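Coat protein (Pseudomonas phage PP7, PDB 2QUD) self-assembles as dimers into the icosahedral T=3 capsid, packages the viral RNA genome through its packaging signals, and represses translation of the viral replicase. Local coordinates at residues T45-Q50 against R58-L63. Numbering follows the deposited sequence.
Sequences TASLRQ and RVNLKL
Thr-45, Ser-47 and Arg-49 pair with Lys-62, Asn-60 and Arg-58 through six backbone hydrogen bonds, joining the antiparallel strands of a beta hairpin whose local axes run at 176° and approach to 4.7 Å. The hairpin belongs to the antiparallel sheet of the phage coat protein, and its alternating side chains give two unlike faces.

On the apolar face, the small Ala-46 fits beside a branched partner: its CB meets Leu-61 CD2 at 3.6 Å. Leu-48 and Val-59 cross obliquely, CD1 of the leucine reaching CG2 of the valine, whose beta branching favours the extended strand, at 3.8 Å. Leu-48 turns CG to the far side from its own N (chi1 173°), which brings the end of the side chain closer to the 58-63 strand. Leu-116 of the second subunit packs on Leu-48, Val-59 and Leu-61, and these aliphatic groups thus help build the dimer interface.

The polar face carries Arg-49, Arg-58 and Lys-62, all of which bind RNA, for which their positive charge is suited. Lys-62 stretches out fully extended, whereas Arg-58, bent at chi2 and chi3, carries NE across to strand 76-89 and a salt bridge with Asp-85. Shorter polar side chains on the same face, Thr-45, Ser-47 and Asn-60, hold ordered water; the short hydroxyls stay close enough to the backbone for one water to join each to a carbonyl O. Thr-45 OG1 donates to a water that in turn donates to Lys-62 O. Ser-47 OG lies 3.9 Å from Asn-60 OD1, too far for a direct bond, and a second water joins them: it accepts from Ser-47 OG while donating to Arg-58 O at 2.8 Å and to Asn-60 OD1 at 2.6 Å.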
loop_
_atom_site.group_PDB
_atom_site.type_symbol
_atom_site.label_atom_id
_atom_site.label_comp_id
_atom_site.label_asym_id
_atom_site.label_seq_id
_atom_site.Cartn_x
_atom_site.Cartn_y
_atom_site.Cartn_z
ATOM N N THR A 45 -6.769 -9.044 3.185
ATOM C CA THR A 45 -7.288 -9.795 2.070
ATOM C C THR A 45 -6.325 -9.595 0.911
ATOM O O THR A 45 -5.890 -8.461 0.655
ATOM C CB THR A 45 -8.702 -9.289 1.731
ATOM O OG1 THR A 45 -9.534 -9.412 2.888
ATOM C CG2 THR A 45 -9.307 -10.066 0.528
ATOM N N ALA A 46 -6.046 -10.675 0.183
ATOM C CA ALA A 46 -5.081 -10.647 -0.908
ATOM C C ALA A 46 -5.590 -11.414 -2.139
ATOM O O ALA A 46 -6.183 -12.474 -2.021
ATOM C CB ALA A 46 -3.747 -11.192 -0.437
ATOM N N SER A 47 -5.389 -10.824 -3.312
ATOM C CA SER A 47 -5.713 -11.505 -4.569
ATOM C C SER A 47 -4.643 -11.205 -5.601
ATOM O O SER A 47 -3.949 -10.202 -5.524
ATOM C CB SER A 47 -7.085 -11.146 -5.115
ATOM O OG SER A 47 -7.171 -9.798 -5.458
ATOM N N LEU A 48 -4.541 -12.109 -6.561
ATOM C CA LEU A 48 -3.585 -12.016 -7.639
ATOM C C LEU A 48 -4.314 -12.562 -8.862
ATOM O O LEU A 48 -4.693 -13.737 -8.867
ATOM C CB LEU A 48 -2.367 -12.855 -7.321
ATOM C CG LEU A 48 -1.279 -13.051 -8.382
ATOM C CD1 LEU A 48 -0.848 -11.723 -8.995
ATOM C CD2 LEU A 48 -0.100 -13.816 -7.722
ATOM N N ARG A 49 -4.587 -11.723 -9.855
ATOM C CA ARG A 49 -5.302 -12.197 -11.053
ATOM C C ARG A 49 -4.718 -11.599 -12.329
ATOM O O ARG A 49 -4.365 -10.408 -12.366
ATOM C CB ARG A 49 -6.808 -11.889 -10.939
ATOM C CG ARG A 49 -7.161 -10.400 -10.820
ATOM C CD ARG A 49 -8.639 -10.168 -10.446
ATOM N NE ARG A 49 -8.923 -10.292 -9.001
ATOM C CZ ARG A 49 -9.682 -11.227 -8.404
ATOM N NH1 ARG A 49 -10.304 -12.196 -9.083
ATOM N NH2 ARG A 49 -9.834 -11.193 -7.076
ATOM N N GLN A 50 -4.662 -12.418 -13.383
ATOM C CA GLN A 50 -4.192 -11.975 -14.656
ATOM C C GLN A 50 -5.305 -11.103 -15.188
ATOM O O GLN A 50 -6.495 -11.384 -14.979
ATOM C CB GLN A 50 -4.026 -13.100 -15.662
ATOM C CG GLN A 50 -3.014 -14.158 -15.365
ATOM C CD GLN A 50 -2.816 -15.049 -16.578
ATOM O OE1 GLN A 50 -3.460 -16.092 -16.723
ATOM N NE2 GLN A 50 -1.967 -14.604 -17.487
ATOM N N ARG A 58 -2.607 -8.271 -11.674
ATOM C CA ARG A 58 -3.137 -7.289 -10.760
ATOM C C ARG A 58 -3.067 -7.924 -9.376
ATOM O O ARG A 58 -3.671 -8.991 -9.138
ATOM C CB ARG A 58 -4.555 -6.861 -11.098
ATOM C CG ARG A 58 -4.661 -6.076 -12.409
ATOM C CD ARG A 58 -4.118 -4.654 -12.279
ATOM N NE ARG A 58 -5.072 -3.760 -11.618
ATOM C CZ ARG A 58 -6.015 -3.053 -12.236
ATOM N NH1 ARG A 58 -6.805 -2.271 -11.511
ATOM N NH2 ARG A 58 -6.200 -3.125 -13.560
ATOM N N VAL A 59 -2.273 -7.312 -8.492
ATOM C CA VAL A 59 -2.207 -7.682 -7.073
ATOM C C VAL A 59 -3.064 -6.721 -6.285
ATOM O O VAL A 59 -2.932 -5.502 -6.425
ATOM C CB VAL A 59 -0.767 -7.578 -6.521
ATOM C CG1 VAL A 59 -0.758 -7.772 -5.011
ATOM C CG2 VAL A 59 0.167 -8.554 -7.203
ATOM N N ASN A 60 -3.995 -7.251 -5.493
ATOM C CA ASN A 60 -4.769 -6.429 -4.591
ATOM C C ASN A 60 -4.513 -6.883 -3.170
ATOM O O ASN A 60 -4.561 -8.079 -2.899
ATOM C CB ASN A 60 -6.254 -6.490 -4.921
ATOM C CG ASN A 60 -6.587 -5.769 -6.197
ATOM O OD1 ASN A 60 -6.587 -6.356 -7.274
ATOM N ND2 ASN A 60 -6.824 -4.467 -6.096
ATOM N N LEU A 61 -4.183 -5.938 -2.292
ATOM C CA LEU A 61 -4.054 -6.206 -0.876
ATOM C C LEU A 61 -4.956 -5.223 -0.166
ATOM O O LEU A 61 -4.936 -4.051 -0.484
ATOM C CB LEU A 61 -2.631 -5.958 -0.408
ATOM C CG LEU A 61 -1.477 -6.729 -1.090
ATOM C CD1 LEU A 61 -0.065 -6.317 -0.528
ATOM C CD2 LEU A 61 -1.746 -8.238 -0.954
ATOM N N LYS A 62 -5.724 -5.680 0.820
ATOM C CA LYS A 62 -6.663 -4.799 1.577
ATOM C C LYS A 62 -6.471 -5.097 3.051
ATOM O O LYS A 62 -6.814 -6.172 3.526
ATOM C CB LYS A 62 -8.116 -5.065 1.178
ATOM C CG LYS A 62 -9.192 -4.208 1.865
ATOM C CD LYS A 62 -10.567 -4.541 1.245
ATOM C CE LYS A 62 -11.663 -3.586 1.662
ATOM N NZ LYS A 62 -12.930 -3.939 0.958
ATOM N N LEU A 63 -5.896 -4.136 3.760
ATOM C CA LEU A 63 -5.745 -4.197 5.217
ATOM C C LEU A 63 -6.934 -3.460 5.854
ATOM O O LEU A 63 -7.094 -2.249 5.658
ATOM C CB LEU A 63 -4.443 -3.556 5.642
ATOM C CG LEU A 63 -4.014 -3.772 7.084
ATOM C CD1 LEU A 63 -3.684 -5.266 7.406
ATOM C CD2 LEU A 63 -2.838 -2.879 7.452
HETATM O O HOH W 1 -9.198 -7.352 4.513
HETATM O O HOH W 2 -6.221 -8.896 -7.888
#